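PDB 6VTJ: Non-ribosomal peptide synthetase from Methanobrevibacter ruminantium, which probably carries a peptide on a phosphopantetheine-bearing thiolation domain and releases it reductively through an adjoining NAD(P)H-dependent reductase domain. Local coordinates for residues I142-I147 against E180-L185; Q255-S260 against V313-V318; E359-S364 against H392-R397. All blocks are in the same frame, centred on the assembly; numbering follows the deposited sequence.

Interaction 1 of 3, residues I142-I147 against E180-L185; sequences ILYEFI and EDFTDL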
loop_
_atom_site.group_PDB
_atom_site.type_symbol
_atom_site.label_atom_id
_atom_site.label_comp_id
_atom_site.label_asym_id
_atom_site.label_seq_id
_atom_site.Cartn_x
_atom_site.Cartn_y
_atom_site.Cartn_z
ATOM N N ILE A 142 -5.047 11.044 -9.494
ATOM C CA ILE A 142 -6.460 10.910 -9.850
ATOM C C ILE A 142 -7.066 12.287 -10.122
ATOM O O ILE A 142 -7.818 12.468 -11.080
ATOM C CB ILE A 142 -7.244 10.163 -8.757
ATOM C CG1 ILE A 142 -6.775 8.698 -8.647
ATOM C CG2 ILE A 142 -8.759 10.279 -9.023
ATOM C CD1 ILE A 142 -7.428 7.891 -7.519
ATOM N N LEU A 143 -6.742 13.280 -9.289
ATOM C CA LEU A 143 -7.278 14.620 -9.513
ATOM C C LEU A 143 -6.745 15.200 -10.822
ATOM O O LEU A 143 -7.495 15.794 -11.614
ATOM C CB LEU A 143 -6.923 15.524 -8.332
ATOM C CG LEU A 143 -7.021 17.037 -8.532
ATOM C CD1 LEU A 143 -8.461 17.408 -8.818
ATOM C CD2 LEU A 143 -6.520 17.776 -7.302
ATOM N N TYR A 144 -5.447 15.048 -11.055
ATOM C CA TYR A 144 -4.851 15.454 -12.323
ATOM C C TYR A 144 -5.589 14.853 -13.516
ATOM O O TYR A 144 -6.052 15.578 -14.404
ATOM C CB TYR A 144 -3.388 15.042 -12.345
ATOM C CG TYR A 144 -2.647 15.496 -13.575
ATOM C CD1 TYR A 144 -2.270 16.823 -13.724
ATOM C CD2 TYR A 144 -2.317 14.598 -14.582
ATOM C CE1 TYR A 144 -1.595 17.251 -14.836
ATOM C CE2 TYR A 144 -1.635 15.014 -15.700
ATOM C CZ TYR A 144 -1.271 16.346 -15.822
ATOM O OH TYR A 144 -0.594 16.786 -16.938
ATOM N N GLU A 145 -5.732 13.523 -13.542
ATOM C CA GLU A 145 -6.374 12.894 -14.691
ATOM C C GLU A 145 -7.840 13.278 -14.800
ATOM O O GLU A 145 -8.381 13.351 -15.912
ATOM C CB GLU A 145 -6.250 11.370 -14.629
ATOM C CG GLU A 145 -4.831 10.844 -14.744
ATOM C CD GLU A 145 -4.159 11.164 -16.083
ATOM O OE1 GLU A 145 -4.864 11.249 -17.125
ATOM O OE2 GLU A 145 -2.912 11.323 -16.081
ATOM N N PHE A 146 -8.513 13.513 -13.674
ATOM C CA PHE A 146 -9.910 13.922 -13.755
ATOM C C PHE A 146 -10.017 15.282 -14.427
ATOM O O PHE A 146 -10.853 15.486 -15.309
ATOM C CB PHE A 146 -10.549 13.953 -12.364
ATOM C CG PHE A 146 -12.018 14.291 -12.385
ATOM C CD1 PHE A 146 -12.442 15.617 -12.409
ATOM C CD2 PHE A 146 -12.977 13.285 -12.414
ATOM C CE1 PHE A 146 -13.808 15.930 -12.445
ATOM C CE2 PHE A 146 -14.341 13.594 -12.450
ATOM C CZ PHE A 146 -14.752 14.917 -12.465
ATOM N N ILE A 147 -9.183 16.231 -13.997
ATOM C CA ILE A 147 -9.132 17.541 -14.635
ATOM C C ILE A 147 -8.907 17.387 -16.124
ATOM O O ILE A 147 -9.557 18.057 -16.938
ATOM C CB ILE A 147 -8.021 18.400 -14.001
ATOM C CG1 ILE A 147 -8.384 18.800 -12.574
ATOM C CG2 ILE A 147 -7.730 19.630 -14.828
ATOM C CD1 ILE A 147 -7.140 19.056 -11.725
ATOM N N GLU A 180 1.708 21.949 -15.217
ATOM C CA GLU A 180 0.562 22.834 -15.384
ATOM C C GLU A 180 0.167 23.452 -14.055
ATOM O O GLU A 180 0.209 22.800 -13.004
ATOM C CB GLU A 180 -0.663 22.086 -15.924
ATOM C CG GLU A 180 -0.507 21.399 -17.233
ATOM C CD GLU A 180 -0.355 19.927 -17.035
ATOM O OE1 GLU A 180 0.376 19.559 -16.098
ATOM O OE2 GLU A 180 -0.960 19.147 -17.789
ATOM N N ASP A 181 -0.271 24.694 -14.118
ATOM C CA ASP A 181 -0.893 25.372 -12.991
ATOM C C ASP A 181 -2.403 25.272 -13.184
ATOM O O ASP A 181 -2.981 25.969 -14.018
ATOM C CB ASP A 181 -0.408 26.816 -12.915
ATOM C CG ASP A 181 -0.950 27.550 -11.707
ATOM O OD1 ASP A 181 -1.821 26.991 -11.014
ATOM O OD2 ASP A 181 -0.493 28.684 -11.438
ATOM N N PHE A 182 -3.053 24.405 -12.412
ATOM C CA PHE A 182 -4.505 24.307 -12.444
ATOM C C PHE A 182 -5.160 25.020 -11.259
ATOM O O PHE A 182 -6.288 24.677 -10.873
ATOM C CB PHE A 182 -4.915 22.842 -12.528
ATOM C CG PHE A 182 -4.736 22.252 -13.905
ATOM C CD1 PHE A 182 -5.209 22.927 -15.031
ATOM C CD2 PHE A 182 -4.080 21.044 -14.086
ATOM C CE1 PHE A 182 -5.044 22.392 -16.332
ATOM C CE2 PHE A 182 -3.911 20.499 -15.377
ATOM C CZ PHE A 182 -4.387 21.182 -16.501
ATOM N N THR A 183 -4.486 26.047 -10.711
ATOM C CA THR A 183 -5.035 26.825 -9.595
ATOM C C THR A 183 -6.338 27.501 -9.974
ATOM O O THR A 183 -7.267 27.591 -9.158
ATOM C CB THR A 183 -4.051 27.911 -9.152
ATOM O OG1 THR A 183 -2.817 27.323 -8.749
ATOM C CG2 THR A 183 -4.638 28.760 -8.003
ATOM N N ASP A 184 -6.402 28.041 -11.191
ATOM C CA ASP A 184 -7.584 28.761 -11.636
ATOM C C ASP A 184 -8.807 27.869 -11.753
ATOM O O ASP A 184 -9.917 28.387 -11.881
ATOM C CB ASP A 184 -7.299 29.457 -12.968
ATOM C CG ASP A 184 -6.712 28.522 -14.007
ATOM O OD1 ASP A 184 -5.880 27.648 -13.652
ATOM O OD2 ASP A 184 -7.086 28.674 -15.193
ATOM N N LEU A 185 -8.651 26.553 -11.699
ATOM C CA LEU A 185 -9.840 25.715 -11.664
ATOM C C LEU A 185 -10.379 25.542 -10.255
ATOM O O LEU A 185 -11.514 25.092 -10.095
ATOM C CB LEU A 185 -9.549 24.352 -12.295
ATOM C CG LEU A 185 -9.098 24.414 -13.758
ATOM C CD1 LEU A 185 -9.091 23.026 -14.374
ATOM C CD2 LEU A 185 -10.024 25.333 -14.534
#

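Interaction 2 of 3, residues Q255-S260 against V313-V318; sequences QISTIS and VKIIRV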
loop_
_atom_site.group_PDB
_atom_site.type_symbol
_atom_site.label_atom_id
_atom_site.label_comp_id
_atom_site.label_asym_id
_atom_site.label_seq_id
_atom_site.Cartn_x
_atom_site.Cartn_y
_atom_site.Cartn_z
ATOM N N GLN A 255 -13.700 1.987 -4.131
ATOM C CA GLN A 255 -12.658 1.797 -3.140
ATOM C C GLN A 255 -11.359 1.452 -3.860
ATOM O O GLN A 255 -11.342 0.547 -4.697
ATOM C CB GLN A 255 -13.062 0.678 -2.168
ATOM C CG GLN A 255 -11.901 0.073 -1.337
ATOM C CD GLN A 255 -11.381 1.019 -0.267
ATOM O OE1 GLN A 255 -11.661 2.225 -0.291
ATOM N NE2 GLN A 255 -10.636 0.472 0.696
ATOM N N ILE A 256 -10.283 2.176 -3.563
ATOM C CA ILE A 256 -8.968 1.765 -4.032
ATOM C C ILE A 256 -8.418 0.778 -3.022
ATOM O O ILE A 256 -8.347 1.078 -1.830
ATOM C CB ILE A 256 -8.020 2.958 -4.204
ATOM C CG1 ILE A 256 -8.689 4.062 -5.037
ATOM C CG2 ILE A 256 -6.677 2.475 -4.755
ATOM C CD1 ILE A 256 -9.260 3.579 -6.416
ATOM N N SER A 257 -8.049 -0.409 -3.497
ATOM C CA SER A 257 -7.610 -1.473 -2.607
ATOM C C SER A 257 -6.206 -1.920 -3.002
ATOM O O SER A 257 -5.502 -1.205 -3.724
ATOM C CB SER A 257 -8.593 -2.648 -2.656
ATOM O OG SER A 257 -8.394 -3.554 -1.567
ATOM N N THR A 258 -5.775 -3.076 -2.521
ATOM C CA THR A 258 -4.449 -3.582 -2.824
ATOM C C THR A 258 -4.565 -5.012 -3.324
ATOM O O THR A 258 -5.403 -5.786 -2.847
ATOM C CB THR A 258 -3.497 -3.516 -1.586
ATOM O OG1 THR A 258 -2.275 -4.192 -1.890
ATOM C CG2 THR A 258 -4.119 -4.188 -0.351
ATOM N N ILE A 259 -3.733 -5.349 -4.308
ATOM C CA ILE A 259 -3.626 -6.726 -4.761
ATOM C C ILE A 259 -3.146 -7.642 -3.645
ATOM O O ILE A 259 -3.345 -8.860 -3.713
ATOM C CB ILE A 259 -2.681 -6.803 -5.983
ATOM C CG1 ILE A 259 -2.937 -8.077 -6.798
ATOM C CG2 ILE A 259 -1.200 -6.700 -5.539
ATOM C CD1 ILE A 259 -4.359 -8.178 -7.328
ATOM N N SER A 260 -2.507 -7.089 -2.612
ATOM C CA SER A 260 -1.956 -7.907 -1.538
ATOM C C SER A 260 -3.020 -8.583 -0.682
ATOM O O SER A 260 -2.647 -9.378 0.186
ATOM C CB SER A 260 -1.063 -7.066 -0.624
ATOM O OG SER A 260 0.041 -6.557 -1.355
ATOM N N VAL A 313 -20.945 -0.432 -6.362
ATOM C CA VAL A 313 -19.581 -0.318 -5.855
ATOM C C VAL A 313 -18.586 -0.891 -6.853
ATOM O O VAL A 313 -18.916 -1.734 -7.697
ATOM C CB VAL A 313 -19.364 -1.041 -4.499
ATOM C CG1 VAL A 313 -20.414 -0.654 -3.471
ATOM C CG2 VAL A 313 -19.357 -2.548 -4.705
ATOM N N LYS A 314 -17.343 -0.409 -6.730
ATOM C CA LYS A 314 -16.180 -0.996 -7.373
ATOM C C LYS A 314 -15.051 -1.108 -6.363
ATOM O O LYS A 314 -14.877 -0.264 -5.475
ATOM C CB LYS A 314 -15.678 -0.177 -8.572
ATOM C CG LYS A 314 -16.769 0.436 -9.427
ATOM C CD LYS A 314 -16.830 -0.225 -10.764
ATOM C CE LYS A 314 -18.012 0.272 -11.597
ATOM N NZ LYS A 314 -18.769 -0.938 -12.043
ATOM N N ILE A 315 -14.282 -2.168 -6.515
ATOM C CA ILE A 315 -13.056 -2.355 -5.774
ATOM C C ILE A 315 -11.942 -2.491 -6.806
ATOM O O ILE A 315 -11.944 -3.427 -7.611
ATOM C CB ILE A 315 -13.137 -3.576 -4.848
ATOM C CG1 ILE A 315 -14.166 -3.307 -3.736
ATOM C CG2 ILE A 315 -11.759 -3.904 -4.285
ATOM C CD1 ILE A 315 -14.563 -4.515 -2.952
ATOM N N ILE A 316 -11.005 -1.557 -6.783
ATOM C CA ILE A 316 -9.911 -1.505 -7.740
ATOM C C ILE A 316 -8.644 -1.830 -6.956
ATOM O O ILE A 316 -8.095 -0.964 -6.268
ATOM C CB ILE A 316 -9.828 -0.128 -8.427
ATOM C CG1 ILE A 316 -11.094 0.140 -9.264
ATOM C CG2 ILE A 316 -8.569 -0.014 -9.294
ATOM C CD1 ILE A 316 -11.039 1.486 -10.023
ATOM N N ARG A 317 -8.170 -3.073 -7.045
ATOM C CA ARG A 317 -6.911 -3.453 -6.405
ATOM C C ARG A 317 -5.718 -2.951 -7.218
ATOM O O ARG A 317 -5.563 -3.306 -8.394
ATOM C CB ARG A 317 -6.837 -4.970 -6.240
ATOM C CG ARG A 317 -7.923 -5.518 -5.339
ATOM C CD ARG A 317 -7.996 -7.026 -5.399
ATOM N NE ARG A 317 -8.977 -7.531 -4.446
ATOM C CZ ARG A 317 -9.600 -8.693 -4.565
ATOM N NH1 ARG A 317 -9.340 -9.479 -5.613
ATOM N NH2 ARG A 317 -10.475 -9.070 -3.632
ATOM N N VAL A 318 -4.861 -2.147 -6.601
ATOM C CA VAL A 318 -3.667 -1.650 -7.277
ATOM C C VAL A 318 -2.438 -2.358 -6.711
ATOM O O VAL A 318 -2.498 -3.061 -5.697
ATOM C CB VAL A 318 -3.536 -0.108 -7.199
ATOM C CG1 VAL A 318 -4.729 0.559 -7.918
ATOM C CG2 VAL A 318 -3.387 0.391 -5.757
HETATM O O HOH W 1 -0.583 -2.231 -3.452
#

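Interaction 3 of 3, residues E359-S364 against H392-R397; sequences EKVDMS and HYISHR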
loop_
_atom_site.group_PDB
_atom_site.type_symbol
_atom_site.label_atom_id
_atom_site.label_comp_id
_atom_site.label_asym_id
_atom_site.label_seq_id
_atom_site.Cartn_x
_atom_site.Cartn_y
_atom_site.Cartn_z
ATOM N N GLU A 359 12.881 -12.195 -8.881
ATOM C CA GLU A 359 11.583 -11.723 -8.419
ATOM C C GLU A 359 10.997 -10.713 -9.394
ATOM O O GLU A 359 11.623 -9.692 -9.697
ATOM C CB GLU A 359 11.709 -11.110 -7.030
ATOM C CG GLU A 359 10.372 -10.736 -6.429
ATOM C CD GLU A 359 10.476 -10.408 -4.961
ATOM O OE1 GLU A 359 11.396 -9.634 -4.582
ATOM O OE2 GLU A 359 9.631 -10.926 -4.191
ATOM N N LYS A 360 9.808 -11.031 -9.905
ATOM C CA LYS A 360 9.086 -10.190 -10.844
ATOM C C LYS A 360 8.281 -9.130 -10.112
ATOM O O LYS A 360 7.844 -9.327 -8.976
ATOM C CB LYS A 360 8.108 -11.010 -11.691
ATOM C CG LYS A 360 8.651 -12.271 -12.316
ATOM C CD LYS A 360 9.457 -11.989 -13.546
ATOM C CE LYS A 360 9.672 -13.268 -14.346
ATOM N NZ LYS A 360 10.626 -13.029 -15.461
ATOM N N VAL A 361 8.051 -8.006 -10.786
ATOM C CA VAL A 361 7.207 -6.968 -10.218
ATOM C C VAL A 361 6.498 -6.229 -11.338
ATOM O O VAL A 361 7.014 -6.108 -12.454
ATOM C CB VAL A 361 8.020 -5.992 -9.340
ATOM C CG1 VAL A 361 8.744 -4.958 -10.218
ATOM C CG2 VAL A 361 7.100 -5.321 -8.361
ATOM N N ASP A 362 5.284 -5.768 -11.034
ATOM C CA ASP A 362 4.628 -4.732 -11.814
ATOM C C ASP A 362 5.227 -3.375 -11.476
ATOM O O ASP A 362 5.515 -3.078 -10.310
ATOM C CB ASP A 362 3.131 -4.713 -11.519
ATOM C CG ASP A 362 2.824 -4.275 -10.088
ATOM O OD1 ASP A 362 3.150 -5.029 -9.137
ATOM O OD2 ASP A 362 2.260 -3.179 -9.912
ATOM N N MET A 363 5.450 -2.565 -12.497
ATOM C CA MET A 363 5.775 -1.154 -12.299
ATOM C C MET A 363 4.552 -0.377 -12.773
ATOM O O MET A 363 4.420 -0.022 -13.947
ATOM C CB MET A 363 7.044 -0.766 -13.020
ATOM C CG MET A 363 8.220 -1.670 -12.645
ATOM S SD MET A 363 8.938 -1.301 -11.036
ATOM C CE MET A 363 9.731 0.275 -11.371
ATOM N N SER A 364 3.637 -0.138 -11.843
ATOM C CA SER A 364 2.371 0.521 -12.156
ATOM C C SER A 364 2.588 2.027 -12.076
ATOM O O SER A 364 2.499 2.626 -11.003
ATOM C CB SER A 364 1.291 0.042 -11.194
ATOM O OG SER A 364 1.048 -1.350 -11.366
ATOM N N HIS A 392 2.859 -5.931 -17.776
ATOM C CA HIS A 392 4.184 -6.239 -18.329
ATOM C C HIS A 392 5.219 -6.258 -17.197
ATOM O O HIS A 392 5.987 -5.310 -16.988
ATOM C CB HIS A 392 4.532 -5.231 -19.424
ATOM C CG HIS A 392 3.480 -5.119 -20.480
ATOM N ND1 HIS A 392 2.705 -3.988 -20.650
ATOM C CD2 HIS A 392 3.045 -6.014 -21.399
ATOM C CE1 HIS A 392 1.850 -4.187 -21.638
ATOM N NE2 HIS A 392 2.034 -5.409 -22.108
ATOM N N TYR A 393 5.235 -7.368 -16.454
ATOM C CA TYR A 393 6.124 -7.509 -15.303
ATOM C C TYR A 393 7.582 -7.514 -15.749
ATOM O O TYR A 393 7.922 -8.035 -16.815
ATOM C CB TYR A 393 5.860 -8.807 -14.541
ATOM C CG TYR A 393 4.479 -8.976 -13.936
ATOM C CD1 TYR A 393 3.581 -7.918 -13.856
ATOM C CD2 TYR A 393 4.081 -10.213 -13.445
ATOM C CE1 TYR A 393 2.319 -8.094 -13.308
ATOM C CE2 TYR A 393 2.833 -10.402 -12.892
ATOM C CZ TYR A 393 1.954 -9.340 -12.824
ATOM O OH TYR A 393 0.724 -9.531 -12.256
ATOM N N ILE A 394 8.442 -6.925 -14.913
ATOM C CA ILE A 394 9.882 -6.958 -15.101
ATOM C C ILE A 394 10.490 -7.709 -13.920
ATOM O O ILE A 394 9.818 -8.002 -12.930
ATOM C CB ILE A 394 10.494 -5.547 -15.243
ATOM C CG1 ILE A 394 10.245 -4.693 -14.010
ATOM C CG2 ILE A 394 9.917 -4.834 -16.433
ATOM C CD1 ILE A 394 10.937 -3.341 -14.100
ATOM N N SER A 395 11.771 -8.034 -14.037
ATOM C CA SER A 395 12.481 -8.667 -12.933
ATOM C C SER A 395 13.499 -7.699 -12.355
ATOM O O SER A 395 13.707 -6.604 -12.870
ATOM C CB SER A 395 13.160 -9.957 -13.387
ATOM O OG SER A 395 14.336 -9.647 -14.093
ATOM N N HIS A 396 14.145 -8.120 -11.264
ATOM C CA HIS A 396 15.170 -7.277 -10.673
ATOM C C HIS A 396 16.448 -7.271 -11.493
ATOM O O HIS A 396 17.289 -6.398 -11.282
ATOM C CB HIS A 396 15.444 -7.702 -9.234
ATOM C CG HIS A 396 14.405 -7.211 -8.273
ATOM N ND1 HIS A 396 13.145 -7.769 -8.191
ATOM C CD2 HIS A 396 14.419 -6.189 -7.386
ATOM C CE1 HIS A 396 12.439 -7.129 -7.277
ATOM N NE2 HIS A 396 13.184 -6.160 -6.778
ATOM N N ARG A 397 16.591 -8.191 -12.446
ATOM C CA ARG A 397 17.667 -8.062 -13.418
ATOM C C ARG A 397 17.404 -6.886 -14.345
ATOM O O ARG A 397 18.332 -6.153 -14.699
ATOM C CB ARG A 397 17.824 -9.355 -14.222
ATOM C CG ARG A 397 18.138 -10.583 -13.383
ATOM C CD ARG A 397 18.321 -11.830 -14.254
ATOM N NE ARG A 397 18.691 -12.967 -13.430
ATOM C CZ ARG A 397 17.817 -13.799 -12.873
ATOM N NH1 ARG A 397 16.511 -13.637 -13.074
ATOM N NH2 ARG A 397 18.249 -14.790 -12.107
HETATM O O HOH W 2 9.585 -10.617 -16.848
HETATM O O HOH W 3 5.130 -3.592 -14.962
#

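Interaction 1 of 3, residues I142-I147 against E180-L185
One turn and a half of helix, I142-I147, faces a loop, E180-L185, that ends in a short 3-10 segment. The backbones stay well apart. The nearest CA atoms, those of I147 and F182, are 8.5 Å from each other, and side chains fill the gap.

F182 is at the middle of the contact. The methyl CG2 of I147 sits over the centre of its ring, 3.8 Å from the centroid and only 5° off the normal, a CH-pi contact. The opposite face carries CB of E180, displaced toward the rim. The ring is thus held between its own loop and the helix. On I147 the same methyl also meets CD1 of L185, 3.7 Å away. I147 has CG1 anti to the carbonyl carbon (chi1 -70°), which leaves CG2 to make both contacts.

The helix is 137-149, which follows strand 129-132 in the Rossmann-type sheet of the reductase domain. The loop comes after helix 166-177 and leads into strand 190-194. The contact therefore joins two neighbouring connections on the outside of this alpha/beta layer.

Y144 reaches the loop by its far end. CE1 of Y144 meets the edge of the F182 ring, 4.0 Å from CE2 of F182, and its OH donates to OE2 of E180 at 2.5 Å, a short bond made on the syn lone pair. Ring and carboxylate planes stand 66° apart. F178 meets the Y144 ring as well. Within the loop, OD1 of D181 accepts from the backbone N of T183 at 2.8 Å, forming an Asx turn.

Interaction 2 of 3, residues Q255-S260 against V313-V318
Strands 255-258 and 313-318 run parallel and in register, Q255 beside I315 through T258 beside V318; the axes of these segments approach to 4.1 Å, twisted by 37°, and five backbone bonds join them, from N of Q255 on O of K314 to N of I259 on O of V318.

I256, I316 and V318 share one face of the sheet. CG2 of I256 meets CG2 of V318 at 4.0 Å, and CD1 of I256 lies 4.3 Å from CB of I316. Helix 366-376 covers this face through I373, L376 and V369. In V318, chi1 of -63° sets CG1 anti to the carbonyl carbon and puts CG2 between the backbone N and the carbonyl carbon. This brings CG2 of V318 to 3.3 Å from O of S257, a tight fit.

The two strands are inner strands in the parallel part of the sheet of the Rossmann-type reductase domain. Helix 291-308 lies between them in the chain and makes a beta-alpha-beta crossover.

Q255, S257, I315 and R317 line the other face. CB of S257 packs on CG2 of I315 at 3.8 Å. R317 is extended from CG to NE, and its CG passes 3.6 Å from O of T258. Its NH2 makes a salt bridge with E300 of the crossover helix, whose other carboxylate oxygen bonds OG of S257. H387 and the carbonyl of T281 also bind the guanidinium, which probably keeps its buried charge balanced and its plane fixed.

Past the strand end, OG1 of T258 accepts from N of S260 at 3.0 Å, an ST turn. A water bridges the same OG1 to O of V318.

Interaction 3 of 3, residues E359-S364 against H392-R397
E359 and H396 lie side by side and point the same way, carboxylate and ring planes 38° apart. The polar bond goes to the backbone: ND1 of H396 donates to O of E359 at 2.9 Å, with the oxygen close to the ring plane. The backbone N of H396 adds a weak bond to the same oxygen.

V361 and I394 also run alongside each other, CG1 to CG1 4.1 Å. Their backbones form an antiparallel hydrogen-bonded pair, N of V361 to O of I394 at 2.8 Å and N of I394 to O of V361 at 3.0 Å. M363 comes across I394 at about a right angle, so that its CG touches CD1 of I394 at 3.5 Å. I394 turns CG1 between its backbone N and carbonyl carbon (chi1 60°), and this sends CD1 to M363. F339 and L477 close over this apolar patch.

The ring of Y393 packs against D362, with CE1 3.9 Å from CB of D362. One water links NZ of K360 to O of Y393, and another joins N of M363 to O of H392.

A short, weakly bonded antiparallel pairing adds strand 394-395 to the edge of strand 360-365, and S395 is the N-cap of helix 396-403. Because ND1 is the donor to a carbonyl, it must carry a proton. The bond fixes the rotation of the H396 ring at the first turn of that helix.

In the fold
From the N terminus, interaction 1 comes first, closing a loop of 32 residues that holds strand 154-158 and helix 166-177. Interaction 2 closes a longer one, 52 residues, which includes helix 291-308. Interaction 3 closes the last, 27 residues with helix 366-376 and strand 385-388. The three follow in series; none nests in or crosses another. Interactions 2 and 3 reach the same sheet, since strands 313-322 and 360-365 are neighbours, and their centres are about 20 Å apart. Helix 366-376 packs against both helix 137-149 of interaction 1 and the strands of interaction 2. The side chain of V361 in interaction 3 lies about 11 Å from the bound 4'-phosphopantetheine.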